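PDB 3G5S: methylenetetrahydrofolate--tRNA-(uracil-5-)-methyltransferase trmFO from Thermus thermophilus, which probably methylates uridine 54 of tRNAs at carbon 5, using bound FAD, methylenetetrahydrofolate as the one-carbon donor and NADH or NADPH as reductant. Local coordinates for residues K64-A69 against A415-G420; S76-A81 against E98-Y103; V367-E372 against E422-W427. All blocks are in the same frame, centred on the assembly; numbering follows the deposited sequence. Where two conformers were deposited one is given.

Contacts 1 and 2 pair helices, whereas contact 3 lays the loop 367-372 on a helix. Contacts 1 and 3 share helix 409-429, which carries Tyr417 toward helix 63-74 and, further on, Trp427 toward the loop; their centres lie about 11 Å apart, and Arg419 packs on Glu372 between them. Contact 2, where helix 77-84, the next helix after 63-74, meets helix 97-109, has its centre about 21 Å from that of contact 1; Gln68 and Met79 touch across this junction. Along the chain, contact 2 is nested within contact 1, whereas contacts 1 and 3 interlock. The C-terminal helix is thereby fastened to parts of the fold distant in sequence.

Contact 1. Residues K64-A69 against A415-G420; sequences KGLLQA and AMYRRG
Gly65 meets Tyr417 through its bare backbone, which presents its O to the ring: the atom lies 3.7 Å from Tyr417 CE2, approaching obliquely. CE2 also comes to 3.6 Å from the CA of Leu66. Leu66 reaches between the helices with CB and its two methyls. Its CB rests 3.8 Å from Tyr417 CD2, while CD1 stands over one face of the ring, offset toward the rim. The same methyl is 3.6 Å from Tyr417 O, and CD2 diverges toward Met416 O, a spread that suits leucine to a buried apolar seam. CD1 also lies 4.1 Å from Gly420 C; glycine suits that place because a beta carbon there would point to helix 63-74 and collide with Leu66 CD2.

The two helices, 63-74 and 409-429, run nearly parallel here, crossing at -20° with 9.9 Å between the local axes. The pairing brings the C-terminal helix against the GidA-family region, away from the cofactor itself. Met374 of helix 374-384 and Leu421 also touch Leu66, adding to its apolar surroundings.

One turn on from Gly65, Ala69 receives the far end of the tyrosine: its CB is 3.4 Å from Tyr417 OH. The small methyl leaves room for the phenol, which reaches across because CG is anti to the backbone N (chi1 178°). Glu60, in a neighbouring loop, also touches the tyrosine side chain.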
loop_
_atom_site.group_PDB
_atom_site.type_symbol
_atom_site.label_atom_id
_atom_site.label_comp_id
_atom_site.label_asym_id
_atom_site.label_seq_id
_atom_site.Cartn_x
_atom_site.Cartn_y
_atom_site.Cartn_z
ATOM N N LYS A 64 6.832 3.040 -8.984
ATOM C CA LYS A 64 5.853 4.116 -9.032
ATOM C C LYS A 64 5.825 4.770 -10.416
ATOM O O LYS A 64 4.780 5.236 -10.865
ATOM C CB LYS A 64 6.134 5.139 -7.930
ATOM C CG LYS A 64 5.738 4.647 -6.528
ATOM C CD LYS A 64 6.063 5.665 -5.446
ATOM C CE LYS A 64 5.678 5.161 -4.066
ATOM N NZ LYS A 64 4.233 5.342 -3.758
ATOM N N GLY A 65 6.970 4.795 -11.089
ATOM C CA GLY A 65 7.028 5.295 -12.451
ATOM C C GLY A 65 6.192 4.458 -13.401
ATOM O O GLY A 65 5.504 4.989 -14.274
ATOM N N LEU A 66 6.240 3.140 -13.242
ATOM C CA LEU A 66 5.374 2.283 -14.037
ATOM C C LEU A 66 3.903 2.566 -13.726
ATOM O O LEU A 66 3.083 2.696 -14.633
ATOM C CB LEU A 66 5.692 0.812 -13.807
ATOM C CG LEU A 66 4.732 -0.183 -14.456
ATOM C CD1 LEU A 66 4.585 0.051 -15.957
ATOM C CD2 LEU A 66 5.143 -1.618 -14.168
ATOM N N LEU A 67 3.560 2.672 -12.447
ATOM C CA LEU A 67 2.167 2.921 -12.090
ATOM C C LEU A 67 1.684 4.270 -12.648
ATOM O O LEU A 67 0.545 4.386 -13.108
ATOM C CB LEU A 67 1.984 2.836 -10.576
ATOM C CG LEU A 67 0.542 2.912 -10.064
ATOM C CD1 LEU A 67 -0.347 1.856 -10.683
ATOM C CD2 LEU A 67 0.524 2.780 -8.555
ATOM N N GLN A 68 2.551 5.286 -12.624
ATOM C CA GLN A 68 2.223 6.571 -13.237
ATOM C C GLN A 68 1.901 6.410 -14.717
ATOM O O GLN A 68 0.921 6.958 -15.217
ATOM C CB GLN A 68 3.377 7.560 -13.067
ATOM C CG GLN A 68 3.557 8.031 -11.633
ATOM C CD GLN A 68 4.893 8.704 -11.385
ATOM O OE1 GLN A 68 5.657 8.967 -12.314
ATOM N NE2 GLN A 68 5.184 8.983 -10.119
ATOM N N ALA A 69 2.749 5.672 -15.425
ATOM C CA ALA A 69 2.552 5.457 -16.853
ATOM C C ALA A 69 1.265 4.686 -17.139
ATOM O O ALA A 69 0.536 5.010 -18.082
ATOM C CB ALA A 69 3.759 4.744 -17.463
ATOM N N ALA A 415 13.217 -3.629 -17.973
ATOM C CA ALA A 415 12.490 -4.691 -18.654
ATOM C C ALA A 415 11.104 -4.899 -18.044
ATOM O O ALA A 415 10.129 -5.076 -18.777
ATOM C CB ALA A 415 13.284 -5.978 -18.622
HETATM N N MSE A 416 11.018 -4.865 -16.717
HETATM C CA MSE A 416 9.736 -5.014 -16.034
HETATM C C MSE A 416 8.795 -3.859 -16.373
HETATM O O MSE A 416 7.583 -4.050 -16.513
HETATM C CB MSE A 416 9.948 -5.067 -14.522
HETATM C CG MSE A 416 10.592 -6.333 -13.998
HETATM SE SE MSE A 416 10.741 -6.221 -12.057
HETATM C CE MSE A 416 11.340 -8.034 -11.672
ATOM N N TYR A 417 9.347 -2.660 -16.474
ATOM C CA TYR A 417 8.561 -1.492 -16.834
ATOM C C TYR A 417 7.939 -1.667 -18.216
ATOM O O TYR A 417 6.734 -1.497 -18.395
ATOM C CB TYR A 417 9.436 -0.242 -16.775
ATOM C CG TYR A 417 8.773 1.049 -17.178
ATOM C CD1 TYR A 417 8.570 1.358 -18.515
ATOM C CD2 TYR A 417 8.394 1.982 -16.222
ATOM C CE1 TYR A 417 7.980 2.542 -18.889
ATOM C CE2 TYR A 417 7.811 3.174 -16.587
ATOM C CZ TYR A 417 7.603 3.441 -17.920
ATOM O OH TYR A 417 7.025 4.633 -18.288
ATOM N N ARG A 418 8.759 -2.020 -19.198
ATOM C CA ARG A 418 8.242 -2.158 -20.552
ATOM C C ARG A 418 7.218 -3.272 -20.655
ATOM O O ARG A 418 6.178 -3.116 -21.292
ATOM C CB ARG A 418 9.377 -2.442 -21.526
ATOM C CG ARG A 418 10.254 -1.266 -21.789
ATOM C CD ARG A 418 11.122 -1.521 -23.000
ATOM N NE ARG A 418 12.002 -0.390 -23.251
ATOM C CZ ARG A 418 12.364 0.017 -24.459
ATOM N NH1 ARG A 418 11.909 -0.615 -25.535
ATOM N NH2 ARG A 418 13.179 1.057 -24.594
ATOM N N ARG A 419 7.524 -4.403 -20.037
ATOM C CA ARG A 419 6.622 -5.543 -20.062
ATOM C C ARG A 419 5.294 -5.197 -19.394
ATOM O O ARG A 419 4.217 -5.523 -19.900
ATOM C CB ARG A 419 7.273 -6.729 -19.359
ATOM C CG ARG A 419 6.437 -7.996 -19.353
ATOM C CD ARG A 419 7.057 -9.060 -18.455
ATOM N NE ARG A 419 7.050 -8.616 -17.065
ATOM C CZ ARG A 419 7.642 -9.253 -16.063
ATOM N NH1 ARG A 419 8.303 -10.384 -16.280
ATOM N NH2 ARG A 419 7.567 -8.756 -14.838
ATOM N N GLY A 420 5.376 -4.531 -18.249
ATOM C CA GLY A 420 4.186 -4.215 -17.479
ATOM C C GLY A 420 3.297 -3.205 -18.170
ATOM O O GLY A 420 2.068 -3.342 -18.180
#

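Contact 2. Residues S76-A81 against E98-Y103; sequences SLVMEA and EEFSGY
This is a buried helix-helix contact beside the FAD-binding turn, formed where the start of helix 77-84 crosses helix 97-109 at 138°; the Phe100 side chain is about 8 Å from the bound FAD at the nearest atoms. Two aromatic side chains, Phe100 and Tyr103, reach from the second helix onto the first, and the methyl of Ala81 touches both rings. Its CB is 3.7 Å from Phe100 CD2 and equally far from Tyr103 CD2, a spot where a single methyl lets both rings come close. Beside it, Val78 CG1 lies in the plane of the Phe100 ring at its edge, 3.8 Å from CZ.

The fold has the Rossmann-type dinucleotide-binding arrangement. Helix 11-22, which begins within the predicted FAD-binding turn Gly8-Gly13, packs here: Leu11 of that turn touches Val78 and Phe100. Helix 77-84 itself begins with an N-cap, in which Ser76 OG accepts from Met79 N; Glu15 of helix 11-22 binds the same hydroxyl and the amides of Leu77 and Val78.

Tyr103 has CG anti to the backbone N (chi1 178°), extending its ring toward helix 77-84. Tyrosine suits this rim because the ring packs on Ala81 and Leu77 CD1 while its hydroxyl meets Glu80 at the more exposed side. The OH donates to Glu80 OE1 at 2.9 Å, meeting the anti side of the carboxylate, 27° out of its plane. A water donates to both Ala81 O and Glu99 O, bridging the two backbones.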
loop_
_atom_site.group_PDB
_atom_site.type_symbol
_atom_site.label_atom_id
_atom_site.label_comp_id
_atom_site.label_asym_id
_atom_site.label_seq_id
_atom_site.Cartn_x
_atom_site.Cartn_y
_atom_site.Cartn_z
ATOM N N SER A 76 -6.366 8.569 -16.212
ATOM C CA SER A 76 -6.526 9.025 -14.832
ATOM C C SER A 76 -6.622 10.545 -14.693
ATOM O O SER A 76 -5.778 11.287 -15.217
ATOM C CB SER A 76 -5.328 8.507 -14.019
ATOM O OG SER A 76 -5.120 9.227 -12.817
ATOM N N LEU A 77 -7.633 11.003 -13.958
ATOM C CA LEU A 77 -7.765 12.416 -13.640
ATOM C C LEU A 77 -6.619 12.895 -12.755
ATOM O O LEU A 77 -6.108 14.006 -12.915
ATOM C CB LEU A 77 -9.102 12.668 -12.947
ATOM C CG LEU A 77 -9.406 14.103 -12.522
ATOM C CD1 LEU A 77 -9.438 15.028 -13.723
ATOM C CD2 LEU A 77 -10.732 14.144 -11.774
ATOM N N VAL A 78 -6.234 12.068 -11.794
ATOM C CA VAL A 78 -5.110 12.396 -10.929
ATOM C C VAL A 78 -3.833 12.609 -11.750
ATOM O O VAL A 78 -3.100 13.567 -11.511
ATOM C CB VAL A 78 -4.933 11.336 -9.820
ATOM C CG1 VAL A 78 -3.554 11.418 -9.177
ATOM C CG2 VAL A 78 -6.031 11.514 -8.769
HETATM N N MSE A 79 -3.582 11.754 -12.737
HETATM C CA MSE A 79 -2.396 11.956 -13.570
HETATM C C MSE A 79 -2.509 13.198 -14.459
HETATM O O MSE A 79 -1.517 13.887 -14.666
HETATM C CB MSE A 79 -2.069 10.714 -14.396
HETATM C CG MSE A 79 -1.575 9.540 -13.571
HETATM SE SE MSE A 79 -0.031 9.947 -12.459
HETATM C CE MSE A 79 1.189 10.471 -13.882
ATOM N N GLU A 80 -3.702 13.493 -14.975
ATOM C CA GLU A 80 -3.900 14.727 -15.734
ATOM C C GLU A 80 -3.552 15.927 -14.867
ATOM O O GLU A 80 -2.826 16.834 -15.281
ATOM C CB GLU A 80 -5.352 14.859 -16.189
ATOM C CG GLU A 80 -5.781 13.901 -17.269
ATOM C CD GLU A 80 -7.182 14.199 -17.793
ATOM O OE1 GLU A 80 -7.790 15.209 -17.376
ATOM O OE2 GLU A 80 -7.675 13.406 -18.614
ATOM N N ALA A 81 -4.100 15.931 -13.657
ATOM C CA ALA A 81 -3.870 17.022 -12.731
ATOM C C ALA A 81 -2.392 17.148 -12.407
ATOM O O ALA A 81 -1.864 18.253 -12.326
ATOM C CB ALA A 81 -4.670 16.799 -11.455
ATOM N N GLU A 98 -2.098 23.033 -4.636
ATOM C CA GLU A 98 -3.334 23.770 -4.868
ATOM C C GLU A 98 -3.807 23.673 -6.320
ATOM O O GLU A 98 -5.000 23.563 -6.578
ATOM C CB GLU A 98 -3.178 25.235 -4.443
ATOM C CG GLU A 98 -4.459 26.056 -4.507
ATOM C CD GLU A 98 -4.748 26.601 -5.896
ATOM O OE1 GLU A 98 -3.783 26.932 -6.616
ATOM O OE2 GLU A 98 -5.940 26.704 -6.261
ATOM N N GLU A 99 -2.878 23.719 -7.271
ATOM C CA GLU A 99 -3.253 23.570 -8.674
ATOM C C GLU A 99 -3.749 22.155 -8.962
ATOM O O GLU A 99 -4.669 21.950 -9.756
ATOM C CB GLU A 99 -2.074 23.901 -9.587
ATOM C CG GLU A 99 -1.766 25.381 -9.693
ATOM C CD GLU A 99 -0.456 25.653 -10.409
ATOM O OE1 GLU A 99 0.087 24.719 -11.041
ATOM O OE2 GLU A 99 0.032 26.802 -10.339
ATOM N N PHE A 100 -3.131 21.180 -8.305
ATOM C CA PHE A 100 -3.517 19.786 -8.427
ATOM C C PHE A 100 -4.952 19.569 -7.949
ATOM O O PHE A 100 -5.804 19.095 -8.704
ATOM C CB PHE A 100 -2.520 18.932 -7.632
ATOM C CG PHE A 100 -2.868 17.471 -7.539
ATOM C CD1 PHE A 100 -3.523 16.977 -6.421
ATOM C CD2 PHE A 100 -2.490 16.580 -8.532
ATOM C CE1 PHE A 100 -3.827 15.637 -6.312
ATOM C CE2 PHE A 100 -2.788 15.242 -8.426
ATOM C CZ PHE A 100 -3.458 14.766 -7.314
ATOM N N SER A 101 -5.229 19.935 -6.701
ATOM C CA SER A 101 -6.557 19.681 -6.150
ATOM C C SER A 101 -7.601 20.591 -6.789
ATOM O O SER A 101 -8.765 20.211 -6.917
ATOM C CB SER A 101 -6.556 19.835 -4.633
ATOM O OG SER A 101 -6.445 21.198 -4.275
ATOM N N GLY A 102 -7.185 21.787 -7.196
ATOM C CA GLY A 102 -8.096 22.708 -7.851
ATOM C C GLY A 102 -8.623 22.159 -9.163
ATOM O O GLY A 102 -9.819 22.225 -9.442
ATOM N N TYR A 103 -7.720 21.616 -9.975
ATOM C CA TYR A 103 -8.098 21.040 -11.262
ATOM C C TYR A 103 -9.045 19.858 -11.078
ATOM O O TYR A 103 -10.063 19.750 -11.761
ATOM C CB TYR A 103 -6.845 20.614 -12.039
ATOM C CG TYR A 103 -7.111 19.955 -13.377
ATOM C CD1 TYR A 103 -7.261 20.711 -14.530
ATOM C CD2 TYR A 103 -7.193 18.574 -13.488
ATOM C CE1 TYR A 103 -7.495 20.106 -15.753
ATOM C CE2 TYR A 103 -7.423 17.962 -14.707
ATOM C CZ TYR A 103 -7.577 18.731 -15.834
ATOM O OH TYR A 103 -7.808 18.125 -17.051
HETATM O O HOH W 1 -3.577 20.547 -12.276
#

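Contact 3. Residues V367-E372 against E422-W427; sequences VAPPEE and EAFSAW
Pro369 lies over the indole of Trp427 in a CH-pi contact, the centre of a packing arrangement between an extended proline-containing loop and the C-terminal helix 409-429. The loop, 367-372, links helix 343-361 to helix 374-384, and the contact lies away from the cofactor and glutathione pockets. Pro369 CA stands 3.6 Å from the centroid of the five-membered ring, only 12° off its normal, so the proline's CA-H bond can meet the pi face. The pyrrolidine ring continues over the six-membered ring, with CB 3.9 Å from Trp427 CE3. Proline suits this site twice: its ring presents several CH groups, and its restricted backbone keeps the chain extended across the indole. Trp427 is placed beneath it by a chi1 of 175°, which sets CG anti to the backbone N and swings the indole off the helix toward the loop.

Around this tight centre, Val367 CG2 touches the benzo side at Trp427 CZ2, 3.7 Å away, while Pro370 CD packs at the same distance on Trp427 CB. Phe424 CE1 lies 3.9 Å from Pro369 CB, and its ring also meets Glu70, Met71 and Ala74, so the buried side runs on into helix 63-74.

Toward the start of segment 422-427 the packing thins. Pro370 CG lies 3.8 Å from Ala423 O, and both it and Glu372 CB are 4.0 Å from Ala423 CB. Glutamate suits this more exposed side: its chain bends at chi2 (73°), so that only CB rests on Ala423. Its neighbour Glu371, exposed, points away. Back at the indole, Arg380 binds Pro369 O and, weakly, Ala368 O, which is 3.2 Å from Trp427 NE1 but at too poor an angle for a hydrogen bond.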
loop_
_atom_site.group_PDB
_atom_site.type_symbol
_atom_site.label_atom_id
_atom_site.label_comp_id
_atom_site.label_asym_id
_atom_site.label_seq_id
_atom_site.Cartn_x
_atom_site.Cartn_y
_atom_site.Cartn_z
ATOM N N VAL A 367 -13.463 -6.801 -13.543
ATOM C CA VAL A 367 -12.193 -7.098 -14.186
ATOM C C VAL A 367 -11.043 -6.725 -13.250
ATOM O O VAL A 367 -11.237 -6.051 -12.242
ATOM C CB VAL A 367 -12.058 -6.328 -15.513
ATOM C CG1 VAL A 367 -13.058 -6.844 -16.543
ATOM C CG2 VAL A 367 -12.239 -4.835 -15.287
ATOM N N ALA A 368 -9.837 -7.173 -13.587
ATOM C CA ALA A 368 -8.643 -6.779 -12.850
ATOM C C ALA A 368 -7.456 -6.887 -13.786
ATOM O O ALA A 368 -7.370 -7.827 -14.567
ATOM C CB ALA A 368 -8.429 -7.653 -11.631
ATOM N N PRO A 369 -6.529 -5.925 -13.712
ATOM C CA PRO A 369 -5.391 -5.936 -14.634
ATOM C C PRO A 369 -4.440 -7.081 -14.322
ATOM O O PRO A 369 -4.474 -7.649 -13.240
ATOM C CB PRO A 369 -4.706 -4.589 -14.394
ATOM C CG PRO A 369 -5.365 -3.960 -13.236
ATOM C CD PRO A 369 -6.513 -4.788 -12.778
ATOM N N PRO A 370 -3.572 -7.409 -15.275
ATOM C CA PRO A 370 -2.729 -8.604 -15.159
ATOM C C PRO A 370 -1.578 -8.442 -14.165
ATOM O O PRO A 370 -1.187 -7.321 -13.837
ATOM C CB PRO A 370 -2.177 -8.775 -16.572
ATOM C CG PRO A 370 -2.226 -7.418 -17.165
ATOM C CD PRO A 370 -3.411 -6.729 -16.570
ATOM N N GLU A 371 -1.037 -9.571 -13.717
ATOM C CA GLU A 371 0.034 -9.616 -12.721
ATOM C C GLU A 371 1.295 -8.849 -13.130
ATOM O O GLU A 371 2.048 -8.391 -12.268
ATOM C CB GLU A 371 0.398 -11.079 -12.405
ATOM C CG GLU A 371 0.860 -11.876 -13.627
ATOM C CD GLU A 371 1.396 -13.259 -13.283
ATOM O OE1 GLU A 371 1.396 -13.622 -12.089
ATOM O OE2 GLU A 371 1.823 -13.979 -14.211
ATOM N N GLU A 372 1.535 -8.727 -14.435
ATOM C CA GLU A 372 2.720 -8.023 -14.932
ATOM C C GLU A 372 2.610 -6.516 -14.781
ATOM O O GLU A 372 3.626 -5.824 -14.784
ATOM C CB GLU A 372 2.988 -8.348 -16.402
ATOM C CG GLU A 372 3.407 -9.775 -16.660
ATOM C CD GLU A 372 2.269 -10.768 -16.525
ATOM O OE1 GLU A 372 1.088 -10.353 -16.579
ATOM O OE2 GLU A 372 2.571 -11.976 -16.378
ATOM N N GLU A 422 3.114 -2.571 -21.363
ATOM C CA GLU A 422 2.505 -3.233 -22.506
ATOM C C GLU A 422 1.340 -4.123 -22.080
ATOM O O GLU A 422 0.287 -4.128 -22.718
ATOM C CB GLU A 422 3.543 -4.062 -23.276
ATOM C CG GLU A 422 2.944 -4.844 -24.443
ATOM C CD GLU A 422 3.927 -5.788 -25.123
ATOM O OE1 GLU A 422 5.149 -5.648 -24.919
ATOM O OE2 GLU A 422 3.470 -6.668 -25.880
ATOM N N ALA A 423 1.536 -4.884 -21.007
ATOM C CA ALA A 423 0.485 -5.763 -20.503
ATOM C C ALA A 423 -0.732 -4.951 -20.068
ATOM O O ALA A 423 -1.869 -5.333 -20.340
ATOM C CB ALA A 423 0.992 -6.602 -19.343
ATOM N N PHE A 424 -0.490 -3.830 -19.397
ATOM C CA PHE A 424 -1.585 -2.995 -18.940
ATOM C C PHE A 424 -2.359 -2.409 -20.114
ATOM O O PHE A 424 -3.592 -2.374 -20.110
ATOM C CB PHE A 424 -1.061 -1.881 -18.044
ATOM C CG PHE A 424 -2.155 -1.113 -17.369
ATOM C CD1 PHE A 424 -2.803 -1.643 -16.266
ATOM C CD2 PHE A 424 -2.560 0.116 -17.852
ATOM C CE1 PHE A 424 -3.826 -0.953 -15.647
ATOM C CE2 PHE A 424 -3.586 0.810 -17.234
ATOM C CZ PHE A 424 -4.216 0.270 -16.131
ATOM N N SER A 425 -1.630 -1.929 -21.113
ATOM C CA SER A 425 -2.259 -1.345 -22.290
ATOM C C SER A 425 -3.100 -2.366 -23.047
ATOM O O SER A 425 -4.192 -2.053 -23.514
ATOM C CB SER A 425 -1.206 -0.733 -23.209
ATOM O OG SER A 425 -0.625 0.411 -22.613
ATOM N N ALA A 426 -2.595 -3.587 -23.172
ATOM C CA ALA A 426 -3.365 -4.635 -23.832
ATOM C C ALA A 426 -4.634 -4.951 -23.042
ATOM O O ALA A 426 -5.698 -5.184 -23.610
ATOM C CB ALA A 426 -2.518 -5.884 -24.023
ATOM N N TRP A 427 -4.517 -4.953 -21.721
ATOM C CA TRP A 427 -5.675 -5.176 -20.868
ATOM C C TRP A 427 -6.719 -4.079 -21.095
ATOM O O TRP A 427 -7.899 -4.375 -21.290
ATOM C CB TRP A 427 -5.238 -5.258 -19.411
ATOM C CG TRP A 427 -6.376 -5.370 -18.454
ATOM C CD1 TRP A 427 -7.133 -6.479 -18.187
ATOM C CD2 TRP A 427 -6.888 -4.325 -17.623
ATOM N NE1 TRP A 427 -8.091 -6.179 -17.242
ATOM C CE2 TRP A 427 -7.962 -4.864 -16.880
ATOM C CE3 TRP A 427 -6.549 -2.984 -17.437
ATOM C CZ2 TRP A 427 -8.688 -4.107 -15.960
ATOM C CZ3 TRP A 427 -7.275 -2.231 -16.529
ATOM C CH2 TRP A 427 -8.328 -2.796 -15.799
#